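Local coordinates for putative esterase (PDB 2RAU), which probably hydrolyses ester bonds as a lipase-like member of the alpha/beta-hydrolase superfamily, and binds calcium in the crystal, at residues S61-V67 against T98-H104; G150-I156 against I174-P180; T191-I197 against Y278-L282; P296-F300 against V345-W349. All blocks are in the same frame, centred on the assembly; numbering follows the deposited sequence.

Interaction 1 of 4, residues S61-V67 against T98-H104; sequences SSGEQLV and TIDYRTH
The carbonyl oxygen of Ser-61 lies against the ring of Tyr-101 and also reaches the 98-104 segment through two waters: one passes from it to Thr-103 OG1, the other takes the backbone N-H of Tyr-101. Ser-62 follows as the N-cap of helix 63-67. Its OG stands between its own backbone N and carbonyl carbon (chi1 68°), where it accepts from Gln-65 N at 3.0 Å, while its CB rests over one face of the His-104 imidazole, 3.8 Å from the centroid, in a CH-pi contact. At Gly-63 the backbones run close, Gly-63 CA being 4.7 Å from Thr-98 CA. This helix start meets the C-terminal end of strand 94-100 in the central sheet of an alpha/beta-hydrolase fold, and Asp-100 serves it: OD1 accepts Glu-64 N at 2.9 Å through its syn lone pair, while OD2 turns to His-41 and Ser-39. The side chain of Glu-64, extended from a CG anti to N, crosses His-104 at about a right angle. His-104 NE2 donates to the anti lone pair of Glu-64 OE1 at 2.7 Å, in the ring plane, and ND1 is held by Asp-273. Further along, Leu-66 and Val-67 pack against Thr-98 in one of its two modelled conformers, Leu-66 CD2 near the hydroxyl, which also bonds Ile-55 O, and Val-67 CG2 near the methyl.

Interaction 2 of 4, residues G150-I156 against I174-P180; sequences GESFGGI and ILLDGGP
Leu-176 O, the last carbonyl of its strand, has several partners: Ser-152 N donates to it at 3.3 Å, tilted from the carbonyl plane, Glu-151 CA sends a C-H toward it, and Tyr-333 OH bonds it from beyond the two segments. Upstream, the strands pair in parallel register. Gly-150 N gives its proton to Ile-174 O at 3.0 Å, and Gly-150 O receives Leu-176 N at 2.9 Å, both nearly along the C=O axis. Past the strand end Ser-152 adopts a positive phi (60°, psi -123°), and the chain turns at once into helix 153-169. Such a sharp strand-to-helix turn in a Gly-x-Ser-x-Gly sequence fits the nucleophile elbow of alpha/beta hydrolases, here within a beta-alpha-beta crossover. Glycines let the opposing backbones close up round it: Gly-178 CA comes to 3.2 Å from Ser-152 O, and Gly-155 CA to 3.7 Å from Gly-178 O. Side chains fill the flanks. Leu-175 CD2 packs against Gly-155 O at 3.6 Å, and Ile-156, with CG1 beside its backbone N (chi1 -60°), sets that atom 3.1 Å from Gly-179 O. Gly-179 N is buried without a partner. Ser-152 OG bonds His-329 NE2, and Asp-177 OD2 takes His-329 ND1 and Ser-302 OG, a geometry consistent with a Ser-His-Asp triad. Two neighbouring strand ends thus present the probable nucleophile and acid, and the contact that brings them together is made mostly of backbone bonds and C-H...O contacts.

Interaction 3 of 4, residues T191-I197 against Y278-L282; sequences TPEVNSI and YRLSL
Val-194 sits squarely over the phenol of Tyr-278: CG2 lies 3.6 Å from the ring centroid and 13° off its normal, a CH-pi contact over the middle of one face. That methyl stands between the backbone N and the carbonyl carbon of Val-194, and it also reaches Leu-282 CD1. The same ring carries its hydroxyl out to the bend at Pro-192 and Glu-193. Glu-193 N donates to Tyr-278 OH in a short, nearly straight bond, 2.7 Å and 168°, while Pro-192 CA approaches at the ring's edge. The Glu-193 side chain crosses the tyrosine at roughly a right angle, its carboxylate plane turned 65° from the ring, and one water spans the two, 2.5 Å from Glu-193 OE2 and 2.6 Å from Tyr-278 OH. A helical turn further on, Leu-282 points its two methyls at the backbone of Asn-195 and Ser-196, CD1 coming to 3.4 Å from Ser-196 O. Ile-197 fits between Leu-282 and Arg-279. Its CD1 is pressed 3.4 Å from Leu-282 CB, tighter than usual for two carbons, and the side chain lies over one face of the guanidinium, whose NE forms a salt bridge with Glu-283. Ser-196 caps helix 197-203 through Glu-199 N, and this loop leads straight into that helix, whose Met-200 touches Tyr-278, Arg-279 and Leu-282; on the other side of helix 278-282, Leu-280 faces Trp-123 and Trp-126 of helix 123-141.

Interaction 4 of 4, residues P296-F300 against V345-W349; sequences PTIAF and VVLKW
Ile-298 lies along one face of the Trp-349 indole, the two side chains sliding past each other in opposite directions. Its CB stands almost exactly above the five-membered ring, 3.7 Å from the centroid and 6° off the normal, a CH-pi contact. From there CG2 branches over the middle of the bicycle, with Trp-349 CD2 at 3.6 Å. The other branch leaves by CG1, anti to the backbone N (chi1 -171°), and carries CD1 past the indole to its root: Trp-349 CG and CB are each 3.8 Å from CD1, and Val-345 CG1 lies at 4.2 Å from it. Trp-349, with CG likewise anti to its N, spreads its flat side against the strand. This is helix-on-sheet packing in the alpha/beta-hydrolase fold: helix 338-353, at the C-terminal end of the chain, lies against strand 297-302, and its 345-349 part runs nearly antiparallel to residues 297-300, at 170°, the axes of these two short segments coming within 10.2 Å. The indole also reaches across to Ile-174 of the neighbouring strand 170-176. At its edge Pro-296 comes in near the ring plane, the carbonyl oxygen 3.6 Å from Trp-349 CZ2. The indole N-H has a polar partner as well, since a water accepts from Trp-349 NE1 and donates to Thr-297 O. Toward the other end of the strand segment Phe-300 meets two valines, crossing each obliquely; CE1 touches Val-346 CG2 at 3.5 Å, and CZ touches Val-345 CG1.

In the fold
Interactions 1, 2 and 4 all reach the same large sheet, whereas the centre of interaction 3 lies about 20 Å from the chain centre, among segments inserted between strands 170-176 and 297-302. Strand pairing ties interaction 2 to interaction 4: Leu-175 N lies 2.8 Å from Ile-298 O, and Leu-175 O 2.8 Å from Phe-300 N. The probable triad belongs to interaction 2, where a bound di(hydroxyethyl)ether comes about 3 Å from the side chain of Ser-152. Interaction 1 borders that region through Tyr-101 OH, 3.9 Å from Phe-153 CE2, and interaction 3 does so through Leu-280 CD1, 3.8 Å from Phe-153 CZ. The calcium site of Gly-142 and Glu-144 is remote from all four.

Interaction 1 of 4, residues S61-V67 against T98-H104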
loop_
_atom_site.group_PDB
_atom_site.type_symbol
_atom_site.label_atom_id
_atom_site.label_comp_id
_atom_site.label_asym_id
_atom_site.label_seq_id
_atom_site.Cartn_x
_atom_site.Cartn_y
_atom_site.Cartn_z
ATOM N N SER A 61 -5.134 1.447 0.874
ATOM C CA SER A 61 -4.656 0.830 -0.349
ATOM C C SER A 61 -4.978 -0.673 -0.350
ATOM O O SER A 61 -5.458 -1.208 0.651
ATOM C CB SER A 61 -3.174 1.173 -0.569
ATOM O OG SER A 61 -2.656 0.730 -1.856
ATOM N N SER A 62 -4.826 -1.293 -1.531
ATOM C CA SER A 62 -5.141 -2.680 -1.766
ATOM C C SER A 62 -4.201 -3.278 -2.819
ATOM O O SER A 62 -3.569 -2.530 -3.597
ATOM C CB SER A 62 -6.578 -2.792 -2.257
ATOM O OG SER A 62 -6.760 -2.237 -3.545
ATOM N N GLY A 63 -4.152 -4.611 -2.873
ATOM C CA GLY A 63 -3.397 -5.297 -3.892
ATOM C C GLY A 63 -3.956 -4.974 -5.265
ATOM O O GLY A 63 -3.195 -4.815 -6.204
ATOM N N GLU A 64 -5.287 -4.895 -5.374
ATOM C CA GLU A 64 -5.918 -4.476 -6.606
ATOM C C GLU A 64 -5.382 -3.105 -7.083
ATOM O O GLU A 64 -4.994 -2.952 -8.246
ATOM C CB GLU A 64 -7.455 -4.412 -6.438
ATOM C CG GLU A 64 -8.125 -4.100 -7.770
ATOM C CD GLU A 64 -9.638 -3.943 -7.746
ATOM O OE1 GLU A 64 -10.203 -4.184 -6.673
ATOM O OE2 GLU A 64 -10.222 -3.594 -8.820
ATOM N N GLN A 65 -5.349 -2.124 -6.198
ATOM C CA GLN A 65 -4.813 -0.827 -6.530
ATOM C C GLN A 65 -3.394 -0.933 -7.046
ATOM O O GLN A 65 -3.045 -0.259 -8.021
ATOM C CB GLN A 65 -4.857 0.124 -5.348
ATOM C CG GLN A 65 -4.573 1.562 -5.742
ATOM C CD GLN A 65 -4.622 2.498 -4.590
ATOM O OE1 GLN A 65 -4.123 2.216 -3.492
ATOM N NE2 GLN A 65 -5.239 3.653 -4.827
ATOM N N LEU A 66 -2.600 -1.792 -6.402
ATOM C CA LEU A 66 -1.185 -1.966 -6.741
ATOM C C LEU A 66 -0.909 -2.621 -8.061
ATOM O O LEU A 66 0.193 -2.495 -8.599
ATOM C CB LEU A 66 -0.449 -2.685 -5.616
ATOM C CG LEU A 66 0.232 -1.825 -4.557
ATOM C CD1 LEU A 66 -0.463 -0.528 -4.156
ATOM C CD2 LEU A 66 0.740 -2.580 -3.401
ATOM N N VAL A 67 -1.910 -3.316 -8.595
ATOM C CA VAL A 67 -1.785 -3.982 -9.881
ATOM C C VAL A 67 -2.495 -3.182 -10.968
ATOM O O VAL A 67 -1.919 -2.877 -11.977
ATOM C CB VAL A 67 -2.398 -5.447 -9.857
ATOM C CG1 VAL A 67 -2.256 -6.183 -11.229
ATOM C CG2 VAL A 67 -1.864 -6.286 -8.674
ATOM N N THR A 98 0.495 -9.495 -3.978
ATOM C CA THR A 98 0.039 -8.395 -3.160
ATOM C C THR A 98 -1.372 -8.709 -2.635
ATOM O O THR A 98 -2.176 -9.318 -3.310
ATOM C CB THR A 98 0.148 -7.025 -3.896
ATOM O OG1 THR A 98 -0.261 -5.960 -3.016
ATOM C CG2 THR A 98 -0.665 -7.014 -5.233
ATOM N N ILE A 99 -1.636 -8.224 -1.434
ATOM C CA ILE A 99 -2.793 -8.578 -0.600
ATOM C C ILE A 99 -3.838 -7.466 -0.572
ATOM O O ILE A 99 -3.491 -6.263 -0.527
ATOM C CB ILE A 99 -2.296 -8.874 0.851
ATOM C CG1 ILE A 99 -3.465 -9.278 1.761
ATOM C CG2 ILE A 99 -1.515 -7.682 1.439
ATOM C CD1 ILE A 99 -3.081 -9.758 3.261
ATOM N N ASP A 100 -5.102 -7.898 -0.693
ATOM C CA ASP A 100 -6.259 -7.096 -0.420
ATOM C C ASP A 100 -6.642 -7.365 1.042
ATOM O O ASP A 100 -6.989 -8.484 1.423
ATOM C CB ASP A 100 -7.427 -7.421 -1.300
ATOM C CG ASP A 100 -7.150 -7.190 -2.762
ATOM O OD1 ASP A 100 -6.499 -6.186 -3.093
ATOM O OD2 ASP A 100 -7.648 -7.956 -3.606
ATOM N N TYR A 101 -6.488 -6.346 1.871
ATOM C CA TYR A 101 -6.853 -6.437 3.263
ATOM C C TYR A 101 -8.368 -6.485 3.368
ATOM O O TYR A 101 -9.062 -6.204 2.397
ATOM C CB TYR A 101 -6.419 -5.201 4.006
ATOM C CG TYR A 101 -4.947 -4.912 3.989
ATOM C CD1 TYR A 101 -4.016 -5.871 4.419
ATOM C CD2 TYR A 101 -4.479 -3.670 3.598
ATOM C CE1 TYR A 101 -2.651 -5.584 4.439
ATOM C CE2 TYR A 101 -3.132 -3.368 3.629
ATOM C CZ TYR A 101 -2.213 -4.315 4.056
ATOM O OH TYR A 101 -0.877 -3.960 4.075
ATOM N N ARG A 102 -8.870 -6.742 4.571
ATOM C CA ARG A 102 -10.319 -6.817 4.806
ATOM C C ARG A 102 -11.057 -5.525 4.435
ATOM O O ARG A 102 -12.265 -5.545 4.103
ATOM C CB ARG A 102 -10.601 -7.225 6.258
ATOM C CG ARG A 102 -9.977 -8.568 6.638
ATOM C CD ARG A 102 -10.333 -8.961 8.023
ATOM N NE ARG A 102 -9.505 -10.070 8.468
ATOM C CZ ARG A 102 -9.868 -10.998 9.351
ATOM N NH1 ARG A 102 -11.060 -11.014 9.909
ATOM N NH2 ARG A 102 -9.017 -11.948 9.649
ATOM N N THR A 103 -10.340 -4.416 4.528
ATOM C CA THR A 103 -10.825 -3.072 4.138
ATOM C C THR A 103 -11.298 -3.040 2.687
ATOM O O THR A 103 -12.163 -2.256 2.324
ATOM C CB THR A 103 -9.724 -2.013 4.372
ATOM O OG1 THR A 103 -8.498 -2.511 3.802
ATOM C CG2 THR A 103 -9.618 -1.676 5.849
ATOM N N HIS A 104 -10.777 -3.962 1.866
ATOM C CA HIS A 104 -11.152 -4.035 0.495
ATOM C C HIS A 104 -12.525 -4.663 0.237
ATOM O O HIS A 104 -12.953 -4.711 -0.911
ATOM C CB HIS A 104 -10.108 -4.753 -0.325
ATOM C CG HIS A 104 -10.138 -4.422 -1.774
ATOM N ND1 HIS A 104 -10.185 -3.117 -2.255
ATOM C CD2 HIS A 104 -10.075 -5.223 -2.869
ATOM C CE1 HIS A 104 -10.176 -3.151 -3.578
ATOM N NE2 HIS A 104 -10.103 -4.416 -3.974
HETATM O O HOH W 1 -7.459 -0.560 2.350
HETATM O O HOH W 2 -6.998 -3.544 1.072
#

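Interaction 2 of 4, residues G150-I156 against I174-P180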
loop_
_atom_site.group_PDB
_atom_site.type_symbol
_atom_site.label_atom_id
_atom_site.label_comp_id
_atom_site.label_asym_id
_atom_site.label_seq_id
_atom_site.Cartn_x
_atom_site.Cartn_y
_atom_site.Cartn_z
ATOM N N GLY A 150 6.888 -3.209 1.581
ATOM C CA GLY A 150 5.802 -2.483 2.197
ATOM C C GLY A 150 5.772 -1.021 1.801
ATOM O O GLY A 150 6.814 -0.368 1.779
ATOM N N GLU A 151 4.577 -0.523 1.460
ATOM C CA GLU A 151 4.390 0.899 1.134
ATOM C C GLU A 151 3.698 1.614 2.269
ATOM O O GLU A 151 2.590 1.268 2.629
ATOM C CB GLU A 151 3.534 1.039 -0.139
ATOM C CG GLU A 151 4.101 0.316 -1.339
ATOM C CD GLU A 151 3.349 0.553 -2.639
ATOM O OE1 GLU A 151 2.244 1.180 -2.614
ATOM O OE2 GLU A 151 3.862 0.114 -3.692
ATOM N N SER A 152 4.353 2.638 2.823
ATOM C CA SER A 152 3.755 3.489 3.850
ATOM C C SER A 152 3.380 2.614 5.104
ATOM O O SER A 152 4.259 1.950 5.636
ATOM C CB SER A 152 2.574 4.247 3.210
ATOM O OG SER A 152 2.223 5.351 3.986
ATOM N N PHE A 153 2.111 2.609 5.547
ATOM C CA PHE A 153 1.631 1.671 6.585
ATOM C C PHE A 153 2.120 0.232 6.327
ATOM O O PHE A 153 2.465 -0.504 7.238
ATOM C CB PHE A 153 0.096 1.625 6.639
ATOM C CG PHE A 153 -0.420 0.425 7.364
ATOM C CD1 PHE A 153 -0.510 0.415 8.739
ATOM C CD2 PHE A 153 -0.727 -0.751 6.674
ATOM C CE1 PHE A 153 -0.969 -0.722 9.407
ATOM C CE2 PHE A 153 -1.187 -1.904 7.360
ATOM C CZ PHE A 153 -1.258 -1.883 8.724
ATOM N N GLY A 154 2.116 -0.191 5.078
ATOM C CA GLY A 154 2.594 -1.529 4.732
ATOM C C GLY A 154 4.027 -1.788 5.111
ATOM O O GLY A 154 4.413 -2.937 5.303
ATOM N N GLY A 155 4.839 -0.742 5.198
ATOM C CA GLY A 155 6.216 -0.877 5.691
ATOM C C GLY A 155 6.297 -1.191 7.184
ATOM O O GLY A 155 7.107 -2.010 7.611
ATOM N N ILE A 156 5.424 -0.555 7.969
ATOM C CA ILE A 156 5.264 -0.867 9.390
ATOM C C ILE A 156 4.770 -2.312 9.529
ATOM O O ILE A 156 5.269 -3.061 10.353
ATOM C CB ILE A 156 4.254 0.109 10.115
ATOM C CG1 ILE A 156 4.737 1.573 10.033
ATOM C CG2 ILE A 156 4.152 -0.239 11.571
ATOM C CD1 ILE A 156 3.667 2.686 10.323
ATOM N N ILE A 174 12.062 -4.679 1.853
ATOM C CA ILE A 174 12.073 -3.497 0.996
ATOM C C ILE A 174 11.028 -2.513 1.530
ATOM O O ILE A 174 9.823 -2.741 1.404
ATOM C CB ILE A 174 11.720 -3.844 -0.457
ATOM C CG1 ILE A 174 12.702 -4.893 -1.026
ATOM C CG2 ILE A 174 11.622 -2.544 -1.345
ATOM C CD1 ILE A 174 12.123 -5.686 -2.209
ATOM N N LEU A 175 11.480 -1.408 2.123
ATOM C CA LEU A 175 10.571 -0.404 2.696
ATOM C C LEU A 175 10.488 0.813 1.766
ATOM O O LEU A 175 11.473 1.506 1.541
ATOM C CB LEU A 175 11.038 -0.002 4.105
ATOM C CG LEU A 175 11.237 -1.174 5.092
ATOM C CD1 LEU A 175 11.963 -0.675 6.392
ATOM C CD2 LEU A 175 9.858 -1.909 5.343
ATOM N N LEU A 176 9.312 0.999 1.177
ATOM C CA LEU A 176 9.033 2.057 0.203
ATOM C C LEU A 176 8.298 3.194 0.938
ATOM O O LEU A 176 7.058 3.233 1.045
ATOM C CB LEU A 176 8.205 1.495 -0.969
ATOM C CG LEU A 176 8.863 0.325 -1.745
ATOM C CD1 LEU A 176 7.856 -0.435 -2.575
ATOM C CD2 LEU A 176 10.031 0.801 -2.594
ATOM N N ASP A 177 9.088 4.080 1.503
ATOM C CA ASP A 177 8.584 5.182 2.331
ATOM C C ASP A 177 7.615 4.644 3.400
ATOM O O ASP A 177 6.472 5.071 3.519
ATOM C CB ASP A 177 7.975 6.305 1.449
ATOM C CG ASP A 177 8.325 7.717 1.928
ATOM O OD1 ASP A 177 9.338 7.904 2.632
ATOM O OD2 ASP A 177 7.563 8.659 1.557
ATOM N N GLY A 178 8.097 3.713 4.216
ATOM C CA GLY A 178 7.234 3.173 5.243
ATOM C C GLY A 178 7.987 2.441 6.332
ATOM O O GLY A 178 8.875 1.663 6.069
ATOM N N GLY A 179 7.583 2.660 7.561
ATOM C CA GLY A 179 8.191 1.989 8.699
ATOM C C GLY A 179 7.793 2.720 9.970
ATOM O O GLY A 179 7.003 3.695 9.913
ATOM N N PRO A 180 8.288 2.232 11.134
ATOM C CA PRO A 180 8.052 2.960 12.365
ATOM C C PRO A 180 8.449 4.419 12.180
ATOM O O PRO A 180 9.483 4.761 11.545
ATOM C CB PRO A 180 8.956 2.265 13.388
ATOM C CG PRO A 180 9.095 0.880 12.895
ATOM C CD PRO A 180 9.038 0.986 11.365
#

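Interaction 3 of 4, residues T191-I197 against Y278-L282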
loop_
_atom_site.group_PDB
_atom_site.type_symbol
_atom_site.label_atom_id
_atom_site.label_comp_id
_atom_site.label_asym_id
_atom_site.label_seq_id
_atom_site.Cartn_x
_atom_site.Cartn_y
_atom_site.Cartn_z
ATOM N N THR A 191 -7.405 14.133 11.249
ATOM C CA THR A 191 -7.315 14.470 12.706
ATOM C C THR A 191 -8.132 13.422 13.452
ATOM O O THR A 191 -9.330 13.284 13.190
ATOM C CB THR A 191 -7.888 15.856 13.095
ATOM O OG1 THR A 191 -7.029 16.890 12.598
ATOM C CG2 THR A 191 -7.992 15.990 14.634
ATOM N N PRO A 192 -7.498 12.674 14.372
ATOM C CA PRO A 192 -8.188 11.556 15.032
ATOM C C PRO A 192 -9.491 11.909 15.729
ATOM O O PRO A 192 -9.500 12.773 16.584
ATOM C CB PRO A 192 -7.173 11.084 16.060
ATOM C CG PRO A 192 -5.881 11.513 15.526
ATOM C CD PRO A 192 -6.110 12.799 14.837
ATOM N N GLU A 193 -10.580 11.241 15.361
ATOM C CA GLU A 193 -11.870 11.439 16.022
ATOM C C GLU A 193 -11.949 10.690 17.367
ATOM O O GLU A 193 -12.751 11.057 18.233
ATOM C CB GLU A 193 -13.010 10.965 15.119
ATOM C CG GLU A 193 -13.128 11.664 13.757
ATOM C CD GLU A 193 -14.252 11.027 12.888
ATOM O OE1 GLU A 193 -15.448 11.321 13.191
ATOM O OE2 GLU A 193 -13.940 10.244 11.915
ATOM N N VAL A 194 -11.151 9.626 17.519
ATOM C CA VAL A 194 -11.085 8.846 18.749
ATOM C C VAL A 194 -9.618 8.672 19.106
ATOM O O VAL A 194 -8.760 8.725 18.241
ATOM C CB VAL A 194 -11.793 7.457 18.628
ATOM C CG1 VAL A 194 -13.291 7.642 18.255
ATOM C CG2 VAL A 194 -11.084 6.599 17.623
ATOM N N ASN A 195 -9.346 8.492 20.391
ATOM C CA ASN A 195 -7.978 8.409 20.915
ATOM C C ASN A 195 -7.744 7.167 21.723
ATOM O O ASN A 195 -6.646 6.966 22.200
ATOM C CB ASN A 195 -7.667 9.648 21.784
ATOM C CG ASN A 195 -7.825 10.964 20.999
ATOM O OD1 ASN A 195 -7.065 11.234 20.057
ATOM N ND2 ASN A 195 -8.837 11.767 21.363
ATOM N N SER A 196 -8.774 6.335 21.881
ATOM C CA SER A 196 -8.646 5.057 22.587
ATOM C C SER A 196 -9.689 4.072 22.083
ATOM O O SER A 196 -10.615 4.459 21.372
ATOM C CB SER A 196 -8.834 5.265 24.092
ATOM O OG SER A 196 -10.177 5.612 24.396
ATOM N N ILE A 197 -9.531 2.802 22.439
ATOM C CA ILE A 197 -10.504 1.778 22.084
ATOM C C ILE A 197 -11.876 2.040 22.743
ATOM O O ILE A 197 -12.908 1.840 22.106
ATOM C CB ILE A 197 -10.049 0.358 22.489
ATOM C CG1 ILE A 197 -8.642 -0.003 21.962
ATOM C CG2 ILE A 197 -11.090 -0.673 22.055
ATOM C CD1 ILE A 197 -8.414 0.223 20.533
ATOM N N TYR A 278 -9.697 2.239 12.799
ATOM C CA TYR A 278 -8.997 2.921 13.899
ATOM C C TYR A 278 -8.158 1.992 14.777
ATOM O O TYR A 278 -7.171 2.424 15.368
ATOM C CB TYR A 278 -9.992 3.699 14.821
ATOM C CG TYR A 278 -10.081 5.182 14.480
ATOM C CD1 TYR A 278 -9.023 6.041 14.765
ATOM C CD2 TYR A 278 -11.221 5.729 13.905
ATOM C CE1 TYR A 278 -9.090 7.401 14.467
ATOM C CE2 TYR A 278 -11.280 7.069 13.588
ATOM C CZ TYR A 278 -10.205 7.903 13.882
ATOM O OH TYR A 278 -10.240 9.249 13.562
ATOM N N ARG A 279 -8.569 0.737 14.889
ATOM C CA ARG A 279 -7.976 -0.170 15.851
ATOM C C ARG A 279 -6.434 -0.275 15.663
ATOM O O ARG A 279 -5.659 -0.264 16.635
ATOM C CB ARG A 279 -8.725 -1.528 15.797
ATOM C CG ARG A 279 -8.233 -2.630 16.732
ATOM C CD ARG A 279 -8.350 -2.139 18.115
ATOM N NE ARG A 279 -8.175 -3.161 19.140
ATOM C CZ ARG A 279 -9.162 -3.656 19.889
ATOM N NH1 ARG A 279 -10.435 -3.298 19.723
ATOM N NH2 ARG A 279 -8.871 -4.532 20.824
ATOM N N LEU A 280 -5.977 -0.312 14.422
ATOM C CA LEU A 280 -4.549 -0.459 14.160
ATOM C C LEU A 280 -3.738 0.660 14.808
ATOM O O LEU A 280 -2.726 0.396 15.441
ATOM C CB LEU A 280 -4.295 -0.525 12.650
ATOM C CG LEU A 280 -4.573 -1.831 11.923
ATOM C CD1 LEU A 280 -4.622 -1.584 10.460
ATOM C CD2 LEU A 280 -3.517 -2.910 12.271
ATOM N N SER A 281 -4.206 1.899 14.689
ATOM C CA SER A 281 -3.487 3.036 15.236
ATOM C C SER A 281 -3.702 3.164 16.737
ATOM O O SER A 281 -2.849 3.695 17.448
ATOM C CB SER A 281 -3.866 4.334 14.502
ATOM O OG SER A 281 -5.228 4.660 14.633
ATOM N N LEU A 282 -4.824 2.645 17.233
ATOM C CA LEU A 282 -5.118 2.723 18.654
ATOM C C LEU A 282 -4.368 1.640 19.410
ATOM O O LEU A 282 -4.360 1.643 20.616
ATOM C CB LEU A 282 -6.619 2.630 18.905
ATOM C CG LEU A 282 -7.494 3.749 18.335
ATOM C CD1 LEU A 282 -8.952 3.433 18.614
ATOM C CD2 LEU A 282 -7.129 5.087 18.887
HETATM O O HOH W 3 -11.560 9.849 11.458
#

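Interaction 4 of 4, residues P296-F300 against V345-W349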
loop_
_atom_site.group_PDB
_atom_site.type_symbol
_atom_site.label_atom_id
_atom_site.label_comp_id
_atom_site.label_asym_id
_atom_site.label_seq_id
_atom_site.Cartn_x
_atom_site.Cartn_y
_atom_site.Cartn_z
ATOM N N PRO A 296 18.603 -8.620 5.352
ATOM C CA PRO A 296 19.010 -7.535 4.458
ATOM C C PRO A 296 17.822 -6.643 4.141
ATOM O O PRO A 296 16.741 -7.142 3.777
ATOM C CB PRO A 296 19.458 -8.268 3.193
ATOM C CG PRO A 296 19.913 -9.545 3.679
ATOM C CD PRO A 296 18.986 -9.917 4.795
ATOM N N THR A 297 18.035 -5.339 4.266
ATOM C CA THR A 297 16.984 -4.330 4.122
ATOM C C THR A 297 17.396 -3.152 3.241
ATOM O O THR A 297 18.526 -2.681 3.309
ATOM C CB THR A 297 16.530 -3.801 5.535
ATOM O OG1 THR A 297 16.065 -4.896 6.340
ATOM C CG2 THR A 297 15.442 -2.732 5.428
ATOM N N ILE A 298 16.479 -2.728 2.370
ATOM C CA ILE A 298 16.632 -1.464 1.630
ATOM C C ILE A 298 15.417 -0.597 1.999
ATOM O O ILE A 298 14.282 -1.074 2.022
ATOM C CB ILE A 298 16.840 -1.668 0.085
ATOM C CG1 ILE A 298 17.218 -0.341 -0.591
ATOM C CG2 ILE A 298 15.622 -2.378 -0.566
ATOM C CD1 ILE A 298 17.630 -0.516 -2.006
ATOM N N ALA A 299 15.679 0.674 2.332
ATOM C CA ALA A 299 14.637 1.603 2.765
ATOM C C ALA A 299 14.733 2.863 1.949
ATOM O O ALA A 299 15.792 3.461 1.851
ATOM C CB ALA A 299 14.761 1.915 4.269
ATOM N N PHE A 300 13.634 3.226 1.309
ATOM C CA PHE A 300 13.539 4.481 0.565
ATOM C C PHE A 300 12.763 5.513 1.397
ATOM O O PHE A 300 11.724 5.193 1.962
ATOM C CB PHE A 300 12.827 4.281 -0.766
ATOM C CG PHE A 300 13.570 3.400 -1.730
ATOM C CD1 PHE A 300 13.524 2.021 -1.597
ATOM C CD2 PHE A 300 14.274 3.943 -2.797
ATOM C CE1 PHE A 300 14.185 1.215 -2.487
ATOM C CE2 PHE A 300 14.927 3.135 -3.702
ATOM C CZ PHE A 300 14.868 1.775 -3.560
ATOM N N VAL A 345 16.122 0.624 -8.823
ATOM C CA VAL A 345 17.038 0.502 -7.682
ATOM C C VAL A 345 16.636 -0.704 -6.831
ATOM O O VAL A 345 17.491 -1.465 -6.372
ATOM C CB VAL A 345 17.071 1.815 -6.819
ATOM C CG1 VAL A 345 18.022 1.638 -5.603
ATOM C CG2 VAL A 345 17.460 2.997 -7.692
ATOM N N VAL A 346 15.327 -0.912 -6.633
ATOM C CA VAL A 346 14.859 -2.117 -5.956
ATOM C C VAL A 346 15.284 -3.396 -6.743
ATOM O O VAL A 346 15.820 -4.353 -6.164
ATOM C CB VAL A 346 13.322 -2.115 -5.743
ATOM C CG1 VAL A 346 12.866 -3.525 -5.241
ATOM C CG2 VAL A 346 12.872 -1.009 -4.783
ATOM N N LEU A 347 15.114 -3.394 -8.060
ATOM C CA LEU A 347 15.527 -4.529 -8.887
ATOM C C LEU A 347 17.021 -4.810 -8.734
ATOM O O LEU A 347 17.420 -5.943 -8.613
ATOM C CB LEU A 347 15.224 -4.263 -10.365
ATOM C CG LEU A 347 15.448 -5.396 -11.386
ATOM C CD1 LEU A 347 14.525 -6.549 -11.070
ATOM C CD2 LEU A 347 15.280 -4.905 -12.860
ATOM N N LYS A 348 17.833 -3.766 -8.762
ATOM C CA LYS A 348 19.266 -3.933 -8.663
ATOM C C LYS A 348 19.622 -4.501 -7.293
ATOM O O LYS A 348 20.500 -5.371 -7.167
ATOM C CB LYS A 348 19.959 -2.597 -8.909
ATOM C CG LYS A 348 21.442 -2.643 -8.779
ATOM C CD LYS A 348 22.042 -1.258 -9.038
ATOM N N TRP A 349 18.975 -3.981 -6.254
ATOM C CA TRP A 349 19.183 -4.486 -4.904
ATOM C C TRP A 349 18.825 -5.973 -4.825
ATOM O O TRP A 349 19.588 -6.756 -4.255
ATOM C CB TRP A 349 18.348 -3.684 -3.905
ATOM C CG TRP A 349 18.528 -4.133 -2.508
ATOM C CD1 TRP A 349 19.505 -3.768 -1.664
ATOM C CD2 TRP A 349 17.694 -5.053 -1.796
ATOM N NE1 TRP A 349 19.343 -4.392 -0.458
ATOM C CE2 TRP A 349 18.215 -5.171 -0.506
ATOM C CE3 TRP A 349 16.516 -5.732 -2.112
ATOM C CZ2 TRP A 349 17.632 -6.004 0.474
ATOM C CZ3 TRP A 349 15.940 -6.573 -1.145
ATOM C CH2 TRP A 349 16.487 -6.676 0.134
HETATM O O HOH W 4 20.704 -3.891 2.343
#